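DegT/DnrJ/EryC1/StrS aminotransferase (Brucella abortus 2308, PDB 4QGR) probably acts as a pyridoxal phosphate-dependent aminotransferase of the DegT/DnrJ/EryC1/StrS family, transferring amino groups with the bound cofactor. Local coordinates at residues M9-L14 / W295-I300; G15-R20 / E261-A266; T67-M72 / G208-N213; A93-V98 / I168-Q173. All blocks are in the same frame, centred on the assembly; numbering follows the deposited sequence.

Contact 1: M9-L14 / W295-I300; sequences MQFIDL and WAQYSI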
# COMPACT_ATOMS: atom_id res chain seq x y z
N MET A 9 -12.16 -30.95 1.30
CA MET A 9 -12.28 -29.88 2.26
C MET A 9 -11.28 -28.78 1.93
O MET A 9 -10.20 -29.08 1.41
CB MET A 9 -11.77 -30.49 3.53
CG MET A 9 -12.45 -30.09 4.78
SD MET A 9 -11.56 -31.12 5.91
CE MET A 9 -12.42 -32.69 5.80
N GLN A 10 -11.61 -27.54 2.28
CA GLN A 10 -10.67 -26.44 2.21
C GLN A 10 -10.51 -25.84 3.62
O GLN A 10 -11.45 -25.79 4.39
CB GLN A 10 -11.18 -25.36 1.26
CG GLN A 10 -11.30 -25.78 -0.21
CD GLN A 10 -10.06 -25.47 -1.00
OE1 GLN A 10 -9.58 -24.33 -0.98
NE2 GLN A 10 -9.51 -26.47 -1.71
N PHE A 11 -9.31 -25.38 3.92
CA PHE A 11 -9.04 -24.65 5.17
C PHE A 11 -9.91 -23.39 5.32
O PHE A 11 -10.56 -23.20 6.34
CB PHE A 11 -7.55 -24.30 5.24
CG PHE A 11 -7.13 -23.83 6.58
CD1 PHE A 11 -7.07 -24.73 7.65
CD2 PHE A 11 -6.87 -22.51 6.80
CE1 PHE A 11 -6.73 -24.28 8.92
CE2 PHE A 11 -6.53 -22.05 8.08
CZ PHE A 11 -6.43 -22.96 9.11
N ILE A 12 -9.89 -22.53 4.32
CA ILE A 12 -10.77 -21.36 4.23
C ILE A 12 -11.26 -21.30 2.77
O ILE A 12 -10.47 -21.06 1.85
CB ILE A 12 -10.06 -20.04 4.60
CG1 ILE A 12 -9.71 -20.03 6.10
CG2 ILE A 12 -10.94 -18.83 4.26
CD1 ILE A 12 -8.82 -18.87 6.54
N ASP A 13 -12.54 -21.56 2.56
CA ASP A 13 -13.04 -21.88 1.23
C ASP A 13 -13.56 -20.67 0.48
O ASP A 13 -14.78 -20.39 0.49
CB ASP A 13 -14.14 -22.91 1.38
CG ASP A 13 -14.46 -23.61 0.09
OD1 ASP A 13 -14.17 -23.06 -0.99
OD2 ASP A 13 -15.01 -24.72 0.21
N LEU A 14 -12.66 -19.96 -0.22
CA LEU A 14 -13.08 -18.76 -0.95
C LEU A 14 -13.95 -19.15 -2.15
O LEU A 14 -14.83 -18.42 -2.55
CB LEU A 14 -11.89 -17.91 -1.39
CG LEU A 14 -11.06 -17.39 -0.21
CD1 LEU A 14 -9.89 -16.57 -0.77
CD2 LEU A 14 -11.86 -16.57 0.80
N TRP A 295 -14.04 -15.70 14.41
CA TRP A 295 -13.43 -17.00 14.01
C TRP A 295 -12.60 -16.88 12.75
O TRP A 295 -12.71 -17.72 11.86
CB TRP A 295 -14.49 -18.09 13.86
CG TRP A 295 -15.19 -18.34 15.20
CD1 TRP A 295 -16.46 -18.01 15.53
CD2 TRP A 295 -14.61 -18.93 16.34
NE1 TRP A 295 -16.73 -18.37 16.83
CE2 TRP A 295 -15.59 -18.94 17.35
CE3 TRP A 295 -13.36 -19.51 16.61
CZ2 TRP A 295 -15.36 -19.47 18.61
CZ3 TRP A 295 -13.13 -20.01 17.91
CH2 TRP A 295 -14.12 -20.00 18.87
N ALA A 296 -11.74 -15.88 12.68
CA ALA A 296 -10.75 -15.86 11.63
C ALA A 296 -9.98 -17.15 11.59
O ALA A 296 -9.60 -17.63 10.52
CB ALA A 296 -9.83 -14.69 11.84
N GLN A 297 -9.71 -17.73 12.77
CA GLN A 297 -9.16 -19.07 12.90
C GLN A 297 -9.85 -19.77 14.07
O GLN A 297 -10.29 -19.11 15.05
CB GLN A 297 -7.64 -19.06 13.21
CG GLN A 297 -6.82 -18.25 12.21
CD GLN A 297 -6.76 -18.82 10.83
OE1 GLN A 297 -7.03 -20.00 10.63
NE2 GLN A 297 -6.33 -17.97 9.84
N TYR A 298 -9.88 -21.10 14.00
CA TYR A 298 -10.42 -21.95 15.06
C TYR A 298 -9.20 -22.69 15.61
O TYR A 298 -8.67 -23.60 14.96
CB TYR A 298 -11.48 -22.91 14.55
CG TYR A 298 -11.99 -23.78 15.69
CD1 TYR A 298 -11.34 -24.98 16.02
CD2 TYR A 298 -13.00 -23.35 16.51
CE1 TYR A 298 -11.77 -25.76 17.12
CE2 TYR A 298 -13.42 -24.11 17.62
CZ TYR A 298 -12.78 -25.30 17.92
OH TYR A 298 -13.19 -26.08 18.99
N SER A 299 -8.71 -22.23 16.76
CA SER A 299 -7.43 -22.65 17.28
C SER A 299 -7.56 -23.46 18.57
O SER A 299 -8.09 -22.95 19.58
CB SER A 299 -6.56 -21.43 17.52
OG SER A 299 -6.27 -20.73 16.29
N ILE A 300 -7.00 -24.66 18.53
CA ILE A 300 -6.99 -25.62 19.64
C ILE A 300 -5.57 -25.78 20.15
O ILE A 300 -4.63 -25.31 19.51
CB ILE A 300 -7.53 -27.00 19.23
CG1 ILE A 300 -6.66 -27.61 18.13
CG2 ILE A 300 -8.97 -26.84 18.81
CD1 ILE A 300 -6.74 -29.09 17.96
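Ile12 and Gln297 mark the nearest approach of the two backbones, with their CA atoms 9.1 Å apart. Segment 9-14 is a loop that runs into helix 14-20. Segment 295-300 is a turn that leads into strand 298-301. At this spacing the backbones do not meet, and side chains make the reach. The main touch is between the ring of Phe11 and the amide of Gln297. Gln297 OE1 lies at the ring edge, near its plane, 3.3 Å from Phe11 CE2. It is about as close to Phe11 CZ, so the oxygen meets the C-H rim of the ring and not its face. Ring and amide planes are 22° apart. The bend of Gln297 at chi2 (-68°) carries its OE1 to the ring. Ile12 adds a looser van der Waals touch: its CD1 methyl lies 4.2 Å from both Ala296 O and Gln297 NE2. Phe11 is also backbone-bonded to Met358, and its side chain touches Ser355 of strand 353-356. That strand pairs antiparallel with 298-301. The N-terminal arm is thus laid against the C-terminal part of the chain, which probably corresponds to the small domain, as in other fold type I aminotransferases.

Contact 2: G15-R20 / E261-A266; sequences GAQRAR and EDEMEA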
# COMPACT_ATOMS: atom_id res chain seq x y z
N GLY A 15 -13.70 -20.31 -2.73
CA GLY A 15 -14.52 -20.75 -3.87
C GLY A 15 -15.99 -20.97 -3.55
O GLY A 15 -16.89 -20.64 -4.37
N ALA A 16 -16.26 -21.55 -2.39
CA ALA A 16 -17.64 -21.84 -1.99
C ALA A 16 -18.38 -20.54 -1.73
O ALA A 16 -19.58 -20.39 -2.03
CB ALA A 16 -17.68 -22.70 -0.75
N GLN A 17 -17.64 -19.59 -1.15
CA GLN A 17 -18.20 -18.28 -0.91
C GLN A 17 -18.49 -17.57 -2.23
O GLN A 17 -19.55 -17.01 -2.41
CB GLN A 17 -17.27 -17.44 -0.04
CG GLN A 17 -17.83 -16.04 0.21
CD GLN A 17 -16.81 -15.14 0.87
OE1 GLN A 17 -15.76 -14.86 0.32
NE2 GLN A 17 -17.16 -14.63 2.04
N ARG A 18 -17.53 -17.61 -3.16
CA ARG A 18 -17.73 -16.97 -4.43
C ARG A 18 -18.92 -17.61 -5.15
O ARG A 18 -19.70 -16.91 -5.81
CB ARG A 18 -16.46 -17.04 -5.27
CG ARG A 18 -16.55 -16.26 -6.57
CD ARG A 18 -15.23 -16.23 -7.34
NE ARG A 18 -15.04 -17.46 -8.09
CZ ARG A 18 -15.67 -17.75 -9.25
NH1 ARG A 18 -16.51 -16.91 -9.86
NH2 ARG A 18 -15.44 -18.92 -9.83
N ALA A 19 -19.02 -18.95 -5.10
CA ALA A 19 -20.16 -19.61 -5.77
C ALA A 19 -21.51 -19.04 -5.29
O ALA A 19 -22.48 -18.88 -6.10
CB ALA A 19 -20.11 -21.11 -5.58
N ARG A 20 -21.60 -18.74 -3.99
CA ARG A 20 -22.85 -18.28 -3.39
C ARG A 20 -23.34 -16.96 -4.03
O ARG A 20 -24.56 -16.70 -4.20
CB ARG A 20 -22.63 -18.11 -1.91
CG ARG A 20 -23.84 -17.66 -1.14
CD ARG A 20 -23.46 -17.33 0.28
NE ARG A 20 -24.58 -16.87 1.10
CZ ARG A 20 -24.54 -16.88 2.43
NH1 ARG A 20 -23.48 -17.34 3.05
NH2 ARG A 20 -25.61 -16.54 3.11
N GLU A 261 -23.14 -11.08 7.90
CA GLU A 261 -23.87 -11.41 9.12
C GLU A 261 -24.35 -12.85 9.14
O GLU A 261 -24.22 -13.50 10.14
CB GLU A 261 -25.03 -10.43 9.38
CG GLU A 261 -25.77 -10.69 10.68
CD GLU A 261 -25.00 -10.39 11.95
OE1 GLU A 261 -23.88 -9.84 11.90
OE2 GLU A 261 -25.51 -10.74 13.04
N ASP A 262 -24.86 -13.36 8.01
CA ASP A 262 -25.29 -14.77 7.97
C ASP A 262 -24.07 -15.71 8.13
O ASP A 262 -24.12 -16.73 8.84
CB ASP A 262 -26.03 -15.05 6.66
CG ASP A 262 -26.61 -16.40 6.62
OD1 ASP A 262 -27.66 -16.61 7.26
OD2 ASP A 262 -26.07 -17.26 5.92
N GLU A 263 -22.96 -15.35 7.48
CA GLU A 263 -21.71 -16.08 7.65
C GLU A 263 -21.22 -16.11 9.11
O GLU A 263 -20.62 -17.10 9.53
CB GLU A 263 -20.62 -15.47 6.79
CG GLU A 263 -20.77 -15.80 5.32
CD GLU A 263 -19.65 -15.25 4.46
OE1 GLU A 263 -18.95 -14.30 4.90
OE2 GLU A 263 -19.42 -15.79 3.35
N MET A 264 -21.39 -15.00 9.83
CA MET A 264 -21.08 -14.96 11.28
C MET A 264 -21.96 -15.91 12.10
O MET A 264 -21.47 -16.60 13.01
CB MET A 264 -21.17 -13.53 11.83
CG MET A 264 -19.99 -12.69 11.36
SD MET A 264 -18.43 -13.25 12.07
CE MET A 264 -17.28 -13.09 10.73
N GLU A 265 -23.23 -16.02 11.72
CA GLU A 265 -24.08 -17.03 12.38
C GLU A 265 -23.53 -18.41 12.13
O GLU A 265 -23.50 -19.26 13.04
CB GLU A 265 -25.54 -16.89 11.93
CG GLU A 265 -26.13 -15.53 12.29
CD GLU A 265 -27.48 -15.25 11.63
OE1 GLU A 265 -28.01 -16.13 10.92
OE2 GLU A 265 -28.02 -14.14 11.84
N ALA A 266 -23.12 -18.67 10.89
CA ALA A 266 -22.59 -19.96 10.51
C ALA A 266 -21.31 -20.27 11.26
O ALA A 266 -21.14 -21.36 11.77
CB ALA A 266 -22.35 -20.03 9.00
O HOH W 1 -23.41 -18.34 5.80
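Gln17 and Glu263 join two well-separated helices, with Arg20 and Asp262 as a second link. The short helix 14-20 meets the long helix 247-278. The latter resembles the long helix that connects the large and small domains in fold type I aminotransferases. The segment axes come no nearer than 13.6 Å, with their directions 138° apart. Only long side chains can span this distance.

Gln17 reaches out with CG anti to the backbone N (chi1 179°) and stays extended. Its NE2 gives a nearly straight hydrogen bond (165°) to Glu263 OE2, at 2.9 Å. The carboxylate oxygen uses its syn lone pair, and amide and carboxylate are nearly coplanar. Glu263 is extended too and comes in at about a right angle to Gln17. Both residues are buried, and both have further partners. Gln17 OE1 binds Lys256, and Tyr361 OH is bonded to both Glu263 OE2 and Arg20 NH1.

Arg20 is straight from CG to NE, which carries its guanidinium to the far helix at an exposed edge. Its NH2 forms a salt bridge with Asp262 OD2, at 2.9 Å. The oxygen sits near the guanidinium plane, but the nitrogen comes from above the carboxylate plane, and the two flat groups are almost perpendicular. Arg20 NH1 is 4.4 Å from Glu263 OE2, too far for a salt bridge; its charge would probably still favour the ionised form of the buried Glu263. A water completes the link: it accepts from Arg20 NH1 and donates to Asp262 OD2, each at 2.9 Å.

Contact 3: T67-M72 / G208-N213; sequences TDALQM and GAMFTN. With PLP (pyridoxal-5'-phosphate), chain E.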
# COMPACT_ATOMS: atom_id res chain seq x y z
N THR A 67 -1.94 -3.24 7.35
CA THR A 67 -0.67 -2.81 7.94
C THR A 67 -0.65 -1.27 7.92
O THR A 67 -0.45 -0.60 8.96
CB THR A 67 0.53 -3.39 7.16
OG1 THR A 67 0.46 -4.82 7.19
CG2 THR A 67 1.83 -2.91 7.76
N ASP A 68 -0.91 -0.72 6.73
CA ASP A 68 -1.14 0.72 6.60
C ASP A 68 -2.14 1.25 7.64
O ASP A 68 -1.98 2.39 8.16
CB ASP A 68 -1.69 1.10 5.21
CG ASP A 68 -0.72 0.85 4.03
OD1 ASP A 68 0.40 0.24 4.14
OD2 ASP A 68 -1.15 1.20 2.91
N ALA A 69 -3.20 0.48 7.88
CA ALA A 69 -4.27 0.85 8.77
C ALA A 69 -3.85 1.03 10.20
O ALA A 69 -4.46 1.83 10.91
CB ALA A 69 -5.41 -0.14 8.69
N LEU A 70 -2.79 0.35 10.60
CA LEU A 70 -2.18 0.51 11.93
C LEU A 70 -1.13 1.63 11.95
O LEU A 70 -1.00 2.33 12.96
CB LEU A 70 -1.50 -0.80 12.35
CG LEU A 70 -2.43 -2.03 12.50
CD1 LEU A 70 -1.64 -3.31 12.55
CD2 LEU A 70 -3.20 -1.87 13.81
N GLN A 71 -0.39 1.78 10.85
CA GLN A 71 0.62 2.80 10.74
C GLN A 71 0.01 4.21 10.77
O GLN A 71 0.52 5.10 11.44
CB GLN A 71 1.41 2.64 9.45
CG GLN A 71 2.49 3.69 9.18
CD GLN A 71 3.21 3.41 7.85
OE1 GLN A 71 3.01 2.35 7.24
NE2 GLN A 71 3.93 4.38 7.33
N MET A 72 -1.03 4.43 9.98
CA MET A 72 -1.51 5.80 9.85
C MET A 72 -1.95 6.47 11.15
O MET A 72 -1.65 7.66 11.39
CB MET A 72 -2.55 5.91 8.74
CG MET A 72 -1.94 5.68 7.36
SD MET A 72 -3.13 6.04 6.05
CE MET A 72 -4.03 4.50 5.87
N GLY A 208 -7.83 -2.61 3.24
CA GLY A 208 -7.91 -2.36 4.67
C GLY A 208 -8.85 -1.23 5.00
O GLY A 208 -9.39 -0.60 4.11
N ALA A 209 -9.07 -0.99 6.30
CA ALA A 209 -9.80 0.21 6.69
C ALA A 209 -9.47 0.59 8.12
O ALA A 209 -8.98 -0.24 8.93
CB ALA A 209 -11.29 -0.02 6.56
N MET A 210 -9.87 1.81 8.44
CA MET A 210 -9.75 2.36 9.81
C MET A 210 -11.11 2.87 10.22
O MET A 210 -11.90 3.26 9.37
CB MET A 210 -8.72 3.48 9.88
CG MET A 210 -7.35 3.03 9.39
SD MET A 210 -6.16 4.35 9.14
CE MET A 210 -6.89 5.12 7.71
N PHE A 211 -11.34 2.86 11.53
CA PHE A 211 -12.63 3.15 12.13
C PHE A 211 -12.47 4.12 13.29
O PHE A 211 -11.56 3.97 14.12
CB PHE A 211 -13.26 1.86 12.64
CG PHE A 211 -13.21 0.72 11.65
CD1 PHE A 211 -13.98 0.76 10.50
CD2 PHE A 211 -12.42 -0.38 11.88
CE1 PHE A 211 -13.98 -0.27 9.59
CE2 PHE A 211 -12.38 -1.40 10.94
CZ PHE A 211 -13.17 -1.37 9.81
N THR A 212 -13.34 5.13 13.39
CA THR A 212 -13.31 5.98 14.56
C THR A 212 -14.60 6.79 14.65
O THR A 212 -15.26 7.04 13.65
CB THR A 212 -12.10 6.93 14.56
OG1 THR A 212 -12.01 7.59 15.84
CG2 THR A 212 -12.15 7.94 13.43
N ASN A 213 -14.94 7.16 15.88
CA ASN A 213 -15.99 8.14 16.12
C ASN A 213 -15.53 9.58 16.22
O ASN A 213 -16.36 10.49 16.35
CB ASN A 213 -16.76 7.78 17.38
CG ASN A 213 -17.59 6.55 17.20
OD1 ASN A 213 -18.12 6.30 16.14
ND2 ASN A 213 -17.72 5.76 18.26
N1 PLP E . -2.81 -7.39 12.07
C2 PLP E . -3.15 -8.69 12.23
C2A PLP E . -3.55 -9.25 13.57
C3 PLP E . -3.20 -9.55 11.02
O3 PLP E . -3.59 -10.81 11.15
C4 PLP E . -2.75 -8.97 9.72
C4A PLP E . -2.78 -9.61 8.39
O4A PLP E . -3.68 -10.34 8.04
C5 PLP E . -2.39 -7.55 9.71
C6 PLP E . -2.45 -6.83 10.91
C5A PLP E . -1.94 -6.88 8.43
O4P PLP E . -2.99 -6.79 7.46
P PLP E . -2.66 -6.84 5.89
O1P PLP E . -3.92 -6.36 5.16
O2P PLP E . -1.42 -6.01 5.65
O3P PLP E . -2.43 -8.34 5.68
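Ala69 and Met210 are the closest pair along the two backbones, and their side chains meet directly. Ala69 CB lies 3.8 Å from Met210 CG. The same methyl touches the backbone of the strand, 3.6 Å from Ala209 O. Met210 runs past the helix carbonyl, with its CG 3.5 Å from Ala69 O. This oxygen is buried and has no polar partner in the model; CG and the sulfur of Met210 lie against it instead. Beyond it the two methionines cross at about a right angle. Both bend at chi3, near -86° in Met72 and -70° in Met210, and this turns the methyl ends together. Met72 CE and Met210 CE are only 3.5 Å apart, a tight fit.

The start of the helix holds the cofactor phosphate. Thr67 OG1 donates to PLP O2P at 2.7 Å, and Thr67 N adds a weak bond to the same oxygen. Asn65 OD1 accepts from the backbone N of Thr67 and of Asp68, which steadies this turn. Thr67 O takes bonds from both Leu70 N and Gln71 N. The first turn of the helix would probably add a favourable field for the phosphate. Gly66, Ser194 and Lys199 of the same chain, and Asn242 of the second subunit, also bind the cofactor.

Helix 68-76 packs on the large sheet, its segment 39° from the direction of strand 208-212 and 7.9 Å from it axis to axis. That strand runs antiparallel to 59-63 on one flank and 190-194 on the other. Leu221 of helix 215-224 packs on both methionines, and helix 94-101 packs against Thr67, Leu70 and Gln71.

Contact 4: A93-V98 / I168-Q173; sequences AATAEV and IEDAAQ. With PLP (pyridoxal-5'-phosphate), chain E.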
# COMPACT_ATOMS: atom_id res chain seq x y z
N ALA A 93 3.17 -10.04 12.24
CA ALA A 93 4.27 -9.08 12.34
C ALA A 93 3.86 -7.60 12.26
O ALA A 93 4.48 -6.75 12.86
CB ALA A 93 5.28 -9.36 11.24
N ALA A 94 2.89 -7.27 11.41
CA ALA A 94 2.44 -5.90 11.22
C ALA A 94 2.20 -5.13 12.52
O ALA A 94 2.57 -4.03 12.60
CB ALA A 94 1.18 -5.88 10.40
N THR A 95 1.59 -5.77 13.55
CA THR A 95 1.24 -5.09 14.82
C THR A 95 2.48 -4.38 15.44
O THR A 95 2.39 -3.26 15.92
CB THR A 95 0.61 -6.11 15.80
OG1 THR A 95 -0.42 -6.89 15.13
CG2 THR A 95 0.01 -5.41 17.05
N ALA A 96 3.63 -5.06 15.46
CA ALA A 96 4.88 -4.48 15.94
C ALA A 96 5.66 -3.72 14.89
O ALA A 96 6.28 -2.73 15.19
CB ALA A 96 5.78 -5.55 16.54
N GLU A 97 5.63 -4.21 13.65
CA GLU A 97 6.45 -3.66 12.62
C GLU A 97 6.17 -2.19 12.35
O GLU A 97 7.12 -1.41 12.16
CB GLU A 97 6.23 -4.46 11.35
CG GLU A 97 7.00 -3.94 10.13
CD GLU A 97 6.59 -4.74 8.90
OE1 GLU A 97 5.41 -4.67 8.51
OE2 GLU A 97 7.46 -5.52 8.38
N VAL A 98 4.89 -1.80 12.37
CA VAL A 98 4.52 -0.41 12.08
C VAL A 98 5.10 0.56 13.12
O VAL A 98 5.45 1.70 12.79
CB VAL A 98 3.01 -0.17 11.90
CG1 VAL A 98 2.49 -0.98 10.73
CG2 VAL A 98 2.23 -0.44 13.19
N ILE A 168 -5.12 1.73 19.70
CA ILE A 168 -5.46 1.32 18.35
C ILE A 168 -5.91 -0.14 18.43
O ILE A 168 -5.11 -1.03 18.82
CB ILE A 168 -4.27 1.40 17.39
CG1 ILE A 168 -3.72 2.82 17.29
CG2 ILE A 168 -4.71 0.84 16.03
CD1 ILE A 168 -2.33 2.90 16.66
N GLU A 169 -7.15 -0.40 18.09
CA GLU A 169 -7.65 -1.79 18.10
C GLU A 169 -7.19 -2.45 16.80
O GLU A 169 -7.57 -1.99 15.74
CB GLU A 169 -9.17 -1.83 18.16
CG GLU A 169 -9.75 -3.23 17.90
CD GLU A 169 -11.25 -3.32 17.91
OE1 GLU A 169 -11.87 -2.25 17.80
OE2 GLU A 169 -11.81 -4.47 18.05
N ASP A 170 -6.34 -3.48 16.86
CA ASP A 170 -5.99 -4.25 15.67
C ASP A 170 -7.10 -5.34 15.47
O ASP A 170 -7.03 -6.42 16.02
CB ASP A 170 -4.59 -4.84 15.73
CG ASP A 170 -4.19 -5.56 14.45
OD1 ASP A 170 -5.07 -5.66 13.53
OD2 ASP A 170 -3.03 -6.04 14.36
N ALA A 171 -8.10 -4.98 14.68
CA ALA A 171 -9.25 -5.81 14.36
C ALA A 171 -9.06 -6.45 12.95
O ALA A 171 -10.05 -6.77 12.26
CB ALA A 171 -10.50 -4.96 14.42
N ALA A 172 -7.81 -6.70 12.56
CA ALA A 172 -7.52 -7.38 11.30
C ALA A 172 -8.34 -8.64 11.20
O ALA A 172 -8.78 -9.01 10.10
CB ALA A 172 -6.04 -7.74 11.20
N GLN A 173 -8.52 -9.35 12.31
CA GLN A 173 -9.08 -10.69 12.25
C GLN A 173 -10.47 -10.75 12.80
O GLN A 173 -11.02 -11.85 12.92
CB GLN A 173 -8.19 -11.66 13.02
CG GLN A 173 -6.83 -11.89 12.38
CD GLN A 173 -5.91 -12.81 13.18
OE1 GLN A 173 -6.34 -13.73 13.88
NE2 GLN A 173 -4.63 -12.57 13.04
N1 PLP E . -2.81 -7.39 12.07
C2 PLP E . -3.15 -8.69 12.23
C2A PLP E . -3.55 -9.25 13.57
C3 PLP E . -3.20 -9.55 11.02
O3 PLP E . -3.59 -10.81 11.15
C4 PLP E . -2.75 -8.97 9.72
C4A PLP E . -2.78 -9.61 8.39
O4A PLP E . -3.68 -10.34 8.04
C5 PLP E . -2.39 -7.55 9.71
C6 PLP E . -2.45 -6.83 10.91
C5A PLP E . -1.94 -6.88 8.43
O4P PLP E . -2.99 -6.79 7.46
P PLP E . -2.66 -6.84 5.89
O1P PLP E . -3.92 -6.36 5.16
O2P PLP E . -1.42 -6.01 5.65
O3P PLP E . -2.43 -8.34 5.68
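Asp170 OD2 is approached by Thr95 and by the cofactor. Thr95 OG1 donates a 2.9 Å hydrogen bond to it, arriving nearly along the C-O axis of the carboxylate. Thr95 thus acts from the second shell, steadying the aspartate beside the ring. Its OG1 is itself bonded to Thr91 OG1. PLP N1 lies 2.7 Å from Asp170 OD2. Asp170 has its CG anti to the backbone N (chi1 -176°), which carries the carboxylate from the strand end to the pyridine nitrogen. The second oxygen is tied down as well: Asp170 OD1 accepts from Ala172 N at 3.1 Å, forming an Asx turn.

The pyridine ring is held between two methyl groups on opposite faces. Ala172 CB sits over one face, 3.2 Å from PLP C2, which is tight. Ala94 CB comes from the other side, nearer the rim, 3.8 Å from PLP C6. Gln173 reaches past the ring with an extended chain. Its NE2 gives a nearly straight hydrogen bond (165°) to PLP O3 at 2.8 Å and is also bonded to Tyr323 OH, while its OE1 accepts from Phe147 N.

Helix 94-101 and the end of strand 166-170, with the residues that follow it, build two walls of the cofactor pocket. An aspartate at the pyridine nitrogen, here at the end of a central strand, is a hallmark of fold type I aminotransferases.

In the fold
From the N terminus, the arm 9-14 closes the longest loop, reaching 295-300 in contact 1. The chain then enters helix 14-20, which meets helix 247-278 in contact 2, nested inside that loop. Contact 3 lies inside both and joins helix 68-76 to strand 208-212. Contact 4 is innermost, between helix 94-101 and strand 166-170. No loops cross. Contacts 3 and 4 reach the same large sheet, touch each other through Thr67 and Leu70, and both border the cofactor. Contacts 1 and 2 tie the N-terminal part to the C-terminal half. Ala296 of contact 1 packs on Gln173 of contact 4, linking this outer region to the pocket.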